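Local atomic coordinates of autoinducer 2-binding protein LsrB (Clostridium saccharobutylicum DSM 13864, PDB entry 6DSP), a protein that binds the quorum-sensing signal autoinducer-2 in the cleft of a periplasmic-binding-protein fold, acting as a receptor for it. Residues Pro127-Gln136 against Ser170-Ile179; Asp218-Pro229 against Val245-Met256. All coordinates share one frame; numbering follows the deposited sequence.

Contact 1. Residues Pro127-Gln136 against Ser170-Ile179; sequences PEQLGQMLVQ and SWQVEGEKYI. With PAV ((2R,4S)-2-methyl-2,3,3,4-tetrahydroxytetrahydrofuran), chain C.
W171 lays the face of its indole against L130: CB of L130 stands over the five-membered ring, 3.9 Å from its centroid and 12° off the ring normal. L130 CD1 reaches W171 NE1 at 3.4 Å. The indole is a knob in a hole of helix 127-136 made by P127, L130, G131 and L134, with P127 CA at the ring edge. The six-membered end of the indole reaches the ligand, W171 CH2 lying 3.5 Å from PAV O13. With no side chain at either glycine, the backbones close to 4.2 Å between G131 CA and G175 CA. G131 CA also packs against W171 O, and the helix axes approach to 7.6 Å. Farther along, Y178 swings out with CG anti to its backbone N (chi1 -179°), and its ring takes Q132 over one face and V135 at the edge. Q132 CG sits 3.7 Å from the ring centroid, whereas V135 touches through CG1. V135 turns its other methyl, CG2, to I179 CG1. No direct hydrogen bond crosses here, but one water joins Q136 OE1 to Y178 OH, while Q136 NE2 is hydrogen-bonded to D140 OD1 one turn on. The helices cross at -60°, and both pack on strand 155-160, L134 of helix 127-144 against W158 and I179 of helix 166-182 against Y156.

Contact 2. Residues Asp218-Pro229 against Val245-Met256; sequences DLIICNDSTALP and VTITGFASPNSM. With PAV ((2R,4S)-2-methyl-2,3,3,4-tetrahydroxytetrahydrofuran), chain C.
Strands 219-222 and 246-249 run parallel as the two ends of a right-handed beta-alpha-beta crossover through helix 227-237, and five backbone hydrogen bonds tie them together. The ladder starts where T246 N gives to D218 O at 2.9 Å. T246 O then takes I220 N at 2.9 Å, and I220 O receives T248 N at 3.2 Å. T248 O accepts C222 N at 2.8 Å, and C222 O closes the row by taking F250 N. That last oxygen also receives a weak bond from D224 N across the inverse gamma turn centred on N223, and G249 CA comes within 3.1 Å of C222 O in a CA-H...O contact.

Past the strands, D224 makes capping bonds to the turn that leads into the helix. Its OD2 accepts A227 N on the anti side and T226 N from above the carboxylate plane, while OD1 takes Q168 NE2, so both carboxylate oxygens are engaged. The D218 carboxylate has a salt bridge to R145 and accepts K155 N. The hydroxyls of T246 and T248 are satisfied outside the pair, by R145 and R267 O. L228 packs over the end of strand 246-249 and the loop after it: CD1 rests on I247 CG2, CD2 on A251 CB, and CG on M256 CE at 3.7 Å. S255 OG donates to S252 O at 2.8 Å and, through a water, is bridged to S225 O. The turn also presents one donor to the ligand: S225 N gives its hydrogen to PAV O5 at 2.9 Å, with an N-H...O angle of 150°.

How the contacts relate
Contact 1 closes before contact 2 opens along the chain, and their centres lie about 15 Å apart. They belong to the same lobe, built around the parallel sheet 187-195, 155-160, 219-222, 246-249: contact 1 pairs two helices packed against that sheet, contact 2 its two neighbouring strands at one edge and the loops that follow them. F250 joins the two, meeting W171 edge-to-face with CD2 3.5 Å from W171 CZ3, and its CZ 3.5 Å from L134 CG. Both reach PAV, contact 1 with W171 and contact 2 with F250 and a backbone donor; K29, D110, D167 and Q168 also bond the ligand, in a pocket assembled from segments far apart in sequence.

Contact 1. Residues Pro127-Gln136 against Ser170-Ile179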
loop_
_atom_site.group_PDB
_atom_site.type_symbol
_atom_site.label_atom_id
_atom_site.label_comp_id
_atom_site.label_asym_id
_atom_site.label_seq_id
_atom_site.Cartn_x
_atom_site.Cartn_y
_atom_site.Cartn_z
ATOM N N PRO A 127 5.449 -3.846 8.706
ATOM C CA PRO A 127 4.456 -4.887 8.424
ATOM C C PRO A 127 3.764 -5.390 9.675
ATOM O O PRO A 127 2.606 -5.792 9.612
ATOM C CB PRO A 127 5.245 -5.978 7.678
ATOM C CG PRO A 127 6.655 -5.712 7.965
ATOM C CD PRO A 127 6.797 -4.224 8.265
ATOM N N GLU A 128 4.437 -5.351 10.819
ATOM C CA GLU A 128 3.751 -5.692 12.063
ATOM C C GLU A 128 2.648 -4.683 12.369
ATOM O O GLU A 128 1.523 -5.072 12.721
ATOM C CB GLU A 128 4.767 -5.808 13.216
ATOM C CG GLU A 128 4.139 -6.384 14.477
ATOM C CD GLU A 128 5.156 -6.638 15.582
ATOM O OE1 GLU A 128 6.370 -6.728 15.258
ATOM O OE2 GLU A 128 4.739 -6.754 16.773
ATOM N N GLN A 129 2.953 -3.381 12.238
ATOM C CA GLN A 129 1.950 -2.344 12.493
ATOM C C GLN A 129 0.754 -2.528 11.571
ATOM O O GLN A 129 -0.408 -2.443 11.995
ATOM C CB GLN A 129 2.529 -0.943 12.194
ATOM C CG GLN A 129 3.413 -0.304 13.229
ATOM C CD GLN A 129 3.824 1.084 12.755
ATOM O OE1 GLN A 129 4.241 1.288 11.584
ATOM N NE2 GLN A 129 3.689 2.053 13.638
ATOM N N LEU A 130 1.023 -2.717 10.278
ATOM C CA LEU A 130 -0.058 -2.707 9.300
ATOM C C LEU A 130 -0.832 -4.019 9.328
ATOM O O LEU A 130 -2.068 -4.009 9.257
ATOM C CB LEU A 130 0.498 -2.390 7.903
ATOM C CG LEU A 130 0.990 -0.943 7.785
ATOM C CD1 LEU A 130 1.950 -0.758 6.627
ATOM C CD2 LEU A 130 -0.208 0.006 7.652
ATOM N N GLY A 131 -0.137 -5.159 9.488
ATOM C CA GLY A 131 -0.857 -6.410 9.650
ATOM C C GLY A 131 -1.763 -6.409 10.870
ATOM O O GLY A 131 -2.921 -6.831 10.793
ATOM N N GLN A 132 -1.263 -5.887 12.005
ATOM C CA GLN A 132 -2.082 -5.848 13.218
ATOM C C GLN A 132 -3.223 -4.839 13.080
ATOM O O GLN A 132 -4.330 -5.086 13.559
ATOM C CB GLN A 132 -1.180 -5.541 14.403
ATOM C CG GLN A 132 -0.258 -6.714 14.652
ATOM C CD GLN A 132 0.744 -6.508 15.742
ATOM O OE1 GLN A 132 1.771 -7.206 15.779
ATOM N NE2 GLN A 132 0.465 -5.582 16.652
ATOM N N MET A 133 -2.973 -3.700 12.403
ATOM C CA MET A 133 -4.043 -2.740 12.158
ATOM C C MET A 133 -5.183 -3.389 11.386
ATOM O O MET A 133 -6.356 -3.191 11.738
ATOM C CB MET A 133 -3.481 -1.559 11.369
ATOM C CG MET A 133 -4.511 -0.503 11.029
ATOM S SD MET A 133 -3.664 0.717 9.997
ATOM C CE MET A 133 -5.036 1.826 9.627
ATOM N N LEU A 134 -4.870 -4.168 10.338
ATOM C CA LEU A 134 -5.915 -4.845 9.565
ATOM C C LEU A 134 -6.746 -5.765 10.445
ATOM O O LEU A 134 -7.991 -5.720 10.420
ATOM C CB LEU A 134 -5.282 -5.620 8.409
ATOM C CG LEU A 134 -4.766 -4.689 7.305
ATOM C CD1 LEU A 134 -3.718 -5.457 6.541
ATOM C CD2 LEU A 134 -5.877 -4.249 6.354
ATOM N N VAL A 135 -6.075 -6.597 11.244
ATOM C CA VAL A 135 -6.786 -7.534 12.101
ATOM C C VAL A 135 -7.619 -6.795 13.140
ATOM O O VAL A 135 -8.765 -7.182 13.415
ATOM C CB VAL A 135 -5.793 -8.516 12.751
ATOM C CG1 VAL A 135 -6.534 -9.413 13.725
ATOM C CG2 VAL A 135 -5.058 -9.320 11.668
ATOM N N GLN A 136 -7.070 -5.709 13.717
ATOM C CA GLN A 136 -7.797 -4.964 14.744
ATOM C C GLN A 136 -9.044 -4.298 14.182
ATOM O O GLN A 136 -10.088 -4.260 14.843
ATOM C CB GLN A 136 -6.884 -3.921 15.384
ATOM C CG GLN A 136 -7.582 -3.163 16.505
ATOM C CD GLN A 136 -7.833 -4.059 17.716
ATOM O OE1 GLN A 136 -6.933 -4.767 18.179
ATOM N NE2 GLN A 136 -9.057 -4.041 18.226
ATOM N N SER A 170 3.892 -8.818 2.913
ATOM C CA SER A 170 4.498 -8.675 4.235
ATOM C C SER A 170 3.427 -8.465 5.293
ATOM O O SER A 170 3.560 -8.964 6.419
ATOM C CB SER A 170 5.564 -7.568 4.251
ATOM O OG SER A 170 5.020 -6.261 4.222
ATOM N N TRP A 171 2.347 -7.763 4.947
ATOM C CA TRP A 171 1.264 -7.575 5.902
ATOM C C TRP A 171 0.512 -8.871 6.159
ATOM O O TRP A 171 0.115 -9.129 7.291
ATOM C CB TRP A 171 0.305 -6.486 5.428
ATOM C CG TRP A 171 0.974 -5.208 5.027
ATOM C CD1 TRP A 171 2.184 -4.738 5.406
ATOM C CD2 TRP A 171 0.465 -4.281 4.060
ATOM N NE1 TRP A 171 2.469 -3.562 4.747
ATOM C CE2 TRP A 171 1.424 -3.270 3.909
ATOM C CE3 TRP A 171 -0.717 -4.209 3.305
ATOM C CZ2 TRP A 171 1.230 -2.191 3.041
ATOM C CZ3 TRP A 171 -0.890 -3.152 2.429
ATOM C CH2 TRP A 171 0.087 -2.158 2.302
ATOM N N GLN A 172 0.252 -9.661 5.114
ATOM C CA GLN A 172 -0.423 -10.939 5.281
ATOM C C GLN A 172 0.388 -11.844 6.190
ATOM O O GLN A 172 -0.159 -12.447 7.111
ATOM C CB GLN A 172 -0.669 -11.576 3.913
ATOM C CG GLN A 172 -1.587 -12.762 3.926
ATOM C CD GLN A 172 -0.933 -14.096 4.164
ATOM O OE1 GLN A 172 0.211 -14.188 4.521
ATOM N NE2 GLN A 172 -1.713 -15.143 3.987
ATOM N N VAL A 173 1.697 -11.873 6.004
ATOM C CA VAL A 173 2.525 -12.749 6.836
ATOM C C VAL A 173 2.432 -12.339 8.296
ATOM O O VAL A 173 2.265 -13.183 9.186
ATOM C CB VAL A 173 3.976 -12.752 6.326
ATOM C CG1 VAL A 173 4.879 -13.399 7.339
ATOM C CG2 VAL A 173 4.051 -13.475 4.989
ATOM N N GLU A 174 2.540 -11.040 8.569
ATOM C CA GLU A 174 2.481 -10.577 9.951
ATOM C C GLU A 174 1.076 -10.679 10.518
ATOM O O GLU A 174 0.914 -11.019 11.704
ATOM C CB GLU A 174 2.989 -9.145 10.041
ATOM C CG GLU A 174 4.507 -9.038 9.815
ATOM C CD GLU A 174 5.275 -9.937 10.766
ATOM O OE1 GLU A 174 4.946 -9.928 11.963
ATOM O OE2 GLU A 174 6.158 -10.688 10.296
ATOM N N GLY A 175 0.051 -10.405 9.709
ATOM C CA GLY A 175 -1.316 -10.531 10.187
ATOM C C GLY A 175 -1.671 -11.967 10.518
ATOM O O GLY A 175 -2.337 -12.233 11.519
ATOM N N GLU A 176 -1.205 -12.911 9.700
ATOM C CA GLU A 176 -1.445 -14.321 9.986
ATOM C C GLU A 176 -0.751 -14.752 11.270
ATOM O O GLU A 176 -1.323 -15.511 12.054
ATOM C CB GLU A 176 -0.993 -15.208 8.824
ATOM C CG GLU A 176 -1.927 -15.216 7.629
ATOM C CD GLU A 176 -3.239 -15.933 7.950
ATOM O OE1 GLU A 176 -4.178 -15.253 8.320
ATOM O OE2 GLU A 176 -3.327 -17.186 7.906
ATOM N N LYS A 177 0.496 -14.321 11.487
ATOM C CA LYS A 177 1.173 -14.656 12.741
ATOM C C LYS A 177 0.398 -14.104 13.932
ATOM O O LYS A 177 0.247 -14.783 14.963
ATOM C CB LYS A 177 2.590 -14.080 12.720
ATOM C CG LYS A 177 3.571 -14.772 11.809
ATOM C CD LYS A 177 4.905 -14.032 11.912
ATOM C CE LYS A 177 5.926 -14.526 10.926
ATOM N NZ LYS A 177 7.076 -13.554 10.851
ATOM N N TYR A 178 -0.103 -12.883 13.807
ATOM C CA TYR A 178 -0.848 -12.242 14.881
ATOM C C TYR A 178 -2.147 -12.985 15.153
ATOM O O TYR A 178 -2.481 -13.261 16.314
ATOM C CB TYR A 178 -1.100 -10.791 14.495
ATOM C CG TYR A 178 -1.847 -9.935 15.499
ATOM C CD1 TYR A 178 -1.260 -9.544 16.706
ATOM C CD2 TYR A 178 -3.130 -9.482 15.219
ATOM C CE1 TYR A 178 -1.931 -8.743 17.589
ATOM C CE2 TYR A 178 -3.801 -8.687 16.096
ATOM C CZ TYR A 178 -3.203 -8.314 17.284
ATOM O OH TYR A 178 -3.856 -7.493 18.154
ATOM N N ILE A 179 -2.890 -13.326 14.099
ATOM C CA ILE A 179 -4.130 -14.088 14.278
ATOM C C ILE A 179 -3.851 -15.418 14.956
ATOM O O ILE A 179 -4.556 -15.821 15.890
ATOM C CB ILE A 179 -4.842 -14.297 12.927
ATOM C CG1 ILE A 179 -5.401 -12.963 12.416
ATOM C CG2 ILE A 179 -5.955 -15.351 13.054
ATOM C CD1 ILE A 179 -5.885 -13.014 10.974
HETATM O O2 PAV C . -3.075 -1.433 0.137
HETATM C C2 PAV C . -2.606 -0.502 -0.860
HETATM C C1 PAV C . -3.222 0.905 -0.697
HETATM O O5 PAV C . -3.253 -1.005 -2.156
HETATM C C5 PAV C . -2.472 -0.569 -3.183
HETATM C C4 PAV C . -1.185 0.019 -2.578
HETATM O O4 PAV C . -0.042 -0.433 -3.298
HETATM C C3 PAV C . -1.268 -0.480 -1.132
HETATM O O3 PAV C . -0.608 0.405 -0.268
HETATM O O13 PAV C . -0.737 -1.783 -1.037
HETATM O O HOH W 1 -6.554 -7.326 17.646
#

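Contact 2. Residues Asp218-Pro229 against Val245-Met256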
loop_
_atom_site.group_PDB
_atom_site.type_symbol
_atom_site.label_atom_id
_atom_site.label_comp_id
_atom_site.label_asym_id
_atom_site.label_seq_id
_atom_site.Cartn_x
_atom_site.Cartn_y
_atom_site.Cartn_z
ATOM N N ASP A 218 -17.005 -14.912 7.876
ATOM C CA ASP A 218 -17.274 -13.820 8.801
ATOM C C ASP A 218 -16.506 -12.552 8.479
ATOM O O ASP A 218 -17.009 -11.445 8.728
ATOM C CB ASP A 218 -16.877 -14.217 10.237
ATOM C CG ASP A 218 -17.801 -15.262 10.828
ATOM O OD1 ASP A 218 -19.025 -14.996 10.913
ATOM O OD2 ASP A 218 -17.288 -16.349 11.176
ATOM N N LEU A 219 -15.297 -12.684 7.950
ATOM C CA LEU A 219 -14.386 -11.553 7.794
ATOM C C LEU A 219 -13.585 -11.735 6.518
ATOM O O LEU A 219 -13.000 -12.808 6.296
ATOM C CB LEU A 219 -13.413 -11.549 9.005
ATOM C CG LEU A 219 -12.219 -10.610 8.919
ATOM C CD1 LEU A 219 -12.684 -9.137 8.877
ATOM C CD2 LEU A 219 -11.267 -10.896 10.071
ATOM N N ILE A 220 -13.516 -10.684 5.705
ATOM C CA ILE A 220 -12.647 -10.690 4.516
ATOM C C ILE A 220 -11.706 -9.510 4.652
ATOM O O ILE A 220 -12.166 -8.363 4.705
ATOM C CB ILE A 220 -13.447 -10.596 3.199
ATOM C CG1 ILE A 220 -14.575 -11.649 3.166
ATOM C CG2 ILE A 220 -12.458 -10.769 1.994
ATOM C CD1 ILE A 220 -15.507 -11.497 1.978
ATOM N N ILE A 221 -10.403 -9.796 4.754
ATOM C CA ILE A 221 -9.396 -8.749 4.944
ATOM C C ILE A 221 -8.869 -8.391 3.560
ATOM O O ILE A 221 -8.187 -9.198 2.927
ATOM C CB ILE A 221 -8.244 -9.214 5.859
ATOM C CG1 ILE A 221 -8.785 -9.697 7.235
ATOM C CG2 ILE A 221 -7.253 -8.075 6.036
ATOM C CD1 ILE A 221 -7.692 -10.354 8.086
ATOM N N CYS A 222 -9.162 -7.173 3.119
ATOM C CA CYS A 222 -8.863 -6.732 1.750
ATOM C C CYS A 222 -7.740 -5.696 1.788
ATOM O O CYS A 222 -7.998 -4.492 1.647
ATOM C CB CYS A 222 -10.124 -6.130 1.133
ATOM S SG CYS A 222 -11.444 -7.362 1.008
ATOM N N ASN A 223 -6.491 -6.167 1.967
ATOM C CA ASN A 223 -5.327 -5.293 2.100
ATOM C C ASN A 223 -4.796 -4.798 0.754
ATOM O O ASN A 223 -3.613 -4.946 0.442
ATOM C CB ASN A 223 -4.215 -5.986 2.897
ATOM C CG ASN A 223 -3.901 -7.404 2.382
ATOM O OD1 ASN A 223 -4.811 -8.206 2.124
ATOM N ND2 ASN A 223 -2.621 -7.724 2.297
ATOM N N ASP A 224 -5.691 -4.201 -0.040
ATOM C CA ASP A 224 -5.372 -3.692 -1.366
ATOM C C ASP A 224 -6.480 -2.725 -1.773
ATOM O O ASP A 224 -7.665 -2.997 -1.561
ATOM C CB ASP A 224 -5.261 -4.834 -2.367
ATOM C CG ASP A 224 -5.171 -4.315 -3.798
ATOM O OD1 ASP A 224 -4.088 -3.791 -4.155
ATOM O OD2 ASP A 224 -6.190 -4.380 -4.528
ATOM N N SER A 225 -6.083 -1.607 -2.392
ATOM C CA SER A 225 -6.984 -0.511 -2.724
ATOM C C SER A 225 -7.988 -0.841 -3.836
ATOM O O SER A 225 -8.924 -0.059 -4.043
ATOM C CB SER A 225 -6.226 0.756 -3.075
ATOM O OG SER A 225 -5.538 0.595 -4.288
ATOM N N THR A 226 -7.791 -1.939 -4.563
ATOM C CA THR A 226 -8.751 -2.432 -5.539
ATOM C C THR A 226 -9.609 -3.536 -4.940
ATOM O O THR A 226 -10.837 -3.548 -5.107
ATOM C CB THR A 226 -8.030 -2.975 -6.799
ATOM O OG1 THR A 226 -7.085 -2.019 -7.275
ATOM C CG2 THR A 226 -9.018 -3.213 -7.902
ATOM N N ALA A 227 -8.981 -4.466 -4.220
ATOM C CA ALA A 227 -9.752 -5.543 -3.600
ATOM C C ALA A 227 -10.807 -5.022 -2.640
ATOM O O ALA A 227 -11.903 -5.581 -2.572
ATOM C CB ALA A 227 -8.820 -6.473 -2.841
ATOM N N LEU A 228 -10.501 -3.967 -1.864
ATOM C CA LEU A 228 -11.470 -3.499 -0.875
ATOM C C LEU A 228 -12.746 -2.964 -1.515
ATOM O O LEU A 228 -13.835 -3.447 -1.172
ATOM C CB LEU A 228 -10.807 -2.502 0.087
ATOM C CG LEU A 228 -11.808 -1.929 1.106
ATOM C CD1 LEU A 228 -12.504 -3.035 1.949
ATOM C CD2 LEU A 228 -11.127 -0.930 2.026
ATOM N N PRO A 229 -12.703 -1.997 -2.445
ATOM C CA PRO A 229 -13.968 -1.566 -3.069
ATOM C C PRO A 229 -14.594 -2.658 -3.909
ATOM O O PRO A 229 -15.824 -2.752 -3.968
ATOM C CB PRO A 229 -13.573 -0.335 -3.892
ATOM C CG PRO A 229 -12.046 -0.476 -4.098
ATOM C CD PRO A 229 -11.561 -1.131 -2.812
ATOM N N VAL A 245 -21.720 -9.633 7.024
ATOM C CA VAL A 245 -20.332 -10.038 6.834
ATOM C C VAL A 245 -19.459 -8.827 7.109
ATOM O O VAL A 245 -19.869 -7.681 6.866
ATOM C CB VAL A 245 -20.109 -10.578 5.403
ATOM C CG1 VAL A 245 -20.368 -9.475 4.342
ATOM C CG2 VAL A 245 -18.704 -11.146 5.257
ATOM N N THR A 246 -18.261 -9.072 7.640
ATOM C CA THR A 246 -17.357 -7.978 7.939
ATOM C C THR A 246 -16.267 -7.905 6.883
ATOM O O THR A 246 -15.524 -8.862 6.679
ATOM C CB THR A 246 -16.735 -8.110 9.328
ATOM O OG1 THR A 246 -17.791 -8.046 10.320
ATOM C CG2 THR A 246 -15.694 -7.019 9.572
ATOM N N ILE A 247 -16.177 -6.755 6.217
ATOM C CA ILE A 247 -15.166 -6.475 5.208
ATOM C C ILE A 247 -14.350 -5.302 5.716
ATOM O O ILE A 247 -14.919 -4.291 6.136
ATOM C CB ILE A 247 -15.835 -6.131 3.867
ATOM C CG1 ILE A 247 -16.569 -7.358 3.310
ATOM C CG2 ILE A 247 -14.779 -5.606 2.864
ATOM C CD1 ILE A 247 -17.651 -7.022 2.310
ATOM N N THR A 248 -13.025 -5.434 5.676
ATOM C CA THR A 248 -12.177 -4.295 5.998
ATOM C C THR A 248 -10.956 -4.373 5.106
ATOM O O THR A 248 -10.822 -5.305 4.309
ATOM C CB THR A 248 -11.809 -4.247 7.491
ATOM O OG1 THR A 248 -11.275 -2.956 7.802
ATOM C CG2 THR A 248 -10.831 -5.352 7.879
ATOM N N GLY A 249 -10.071 -3.387 5.216
ATOM C CA GLY A 249 -8.929 -3.349 4.326
ATOM C C GLY A 249 -8.387 -1.946 4.230
ATOM O O GLY A 249 -8.633 -1.110 5.098
ATOM N N PHE A 250 -7.615 -1.717 3.163
ATOM C CA PHE A 250 -6.980 -0.426 2.928
ATOM C C PHE A 250 -7.476 0.188 1.619
ATOM O O PHE A 250 -7.382 -0.456 0.556
ATOM C CB PHE A 250 -5.461 -0.586 2.821
ATOM C CG PHE A 250 -4.763 -0.941 4.126
ATOM C CD1 PHE A 250 -5.215 -0.460 5.383
ATOM C CD2 PHE A 250 -3.607 -1.715 4.084
ATOM C CE1 PHE A 250 -4.511 -0.772 6.548
ATOM C CE2 PHE A 250 -2.894 -2.019 5.247
ATOM C CZ PHE A 250 -3.352 -1.547 6.480
ATOM N N ALA A 251 -7.901 1.456 1.674
ATOM C CA ALA A 251 -8.224 2.205 0.461
ATOM C C ALA A 251 -8.362 3.666 0.840
ATOM O O ALA A 251 -8.686 3.995 1.984
ATOM C CB ALA A 251 -9.518 1.706 -0.203
ATOM N N SER A 252 -8.114 4.548 -0.132
ATOM C CA SER A 252 -8.318 5.964 0.117
ATOM C C SER A 252 -9.805 6.228 0.384
ATOM O O SER A 252 -10.686 5.569 -0.181
ATOM C CB SER A 252 -7.728 6.827 -1.007
ATOM O OG SER A 252 -8.127 6.376 -2.299
ATOM N N PRO A 253 -10.114 7.180 1.261
ATOM C CA PRO A 253 -11.487 7.261 1.789
ATOM C C PRO A 253 -12.543 7.661 0.777
ATOM O O PRO A 253 -13.667 7.146 0.858
ATOM C CB PRO A 253 -11.358 8.265 2.941
ATOM C CG PRO A 253 -10.105 9.072 2.599
ATOM C CD PRO A 253 -9.177 8.086 1.953
ATOM N N ASN A 254 -12.238 8.565 -0.168
ATOM C CA ASN A 254 -13.288 8.941 -1.111
ATOM C C ASN A 254 -13.827 7.721 -1.857
ATOM O O ASN A 254 -15.024 7.671 -2.168
ATOM C CB ASN A 254 -12.799 9.986 -2.120
ATOM C CG ASN A 254 -12.669 11.382 -1.528
ATOM O OD1 ASN A 254 -12.939 11.616 -0.351
ATOM N ND2 ASN A 254 -12.230 12.330 -2.359
ATOM N N SER A 255 -12.970 6.727 -2.142
ATOM C CA SER A 255 -13.418 5.574 -2.906
ATOM C C SER A 255 -14.376 4.694 -2.122
ATOM O O SER A 255 -15.055 3.856 -2.725
ATOM C CB SER A 255 -12.229 4.749 -3.420
ATOM O OG SER A 255 -11.601 4.066 -2.349
ATOM N N MET A 256 -14.442 4.849 -0.787
ATOM C CA MET A 256 -15.261 3.979 0.050
ATOM C C MET A 256 -16.440 4.678 0.695
ATOM O O MET A 256 -17.249 3.994 1.330
ATOM C CB MET A 256 -14.426 3.326 1.165
ATOM C CG MET A 256 -13.242 2.497 0.667
ATOM S SD MET A 256 -13.747 1.120 -0.403
ATOM C CE MET A 256 -14.780 0.165 0.750
HETATM O O2 PAV C . -3.075 -1.433 0.137
HETATM C C2 PAV C . -2.606 -0.502 -0.860
HETATM C C1 PAV C . -3.222 0.905 -0.697
HETATM O O5 PAV C . -3.253 -1.005 -2.156
HETATM C C5 PAV C . -2.472 -0.569 -3.183
HETATM C C4 PAV C . -1.185 0.019 -2.578
HETATM O O4 PAV C . -0.042 -0.433 -3.298
HETATM C C3 PAV C . -1.268 -0.480 -1.132
HETATM O O3 PAV C . -0.608 0.405 -0.268
HETATM O O13 PAV C . -0.737 -1.783 -1.037
HETATM O O HOH W 2 -9.774 2.493 -4.081
#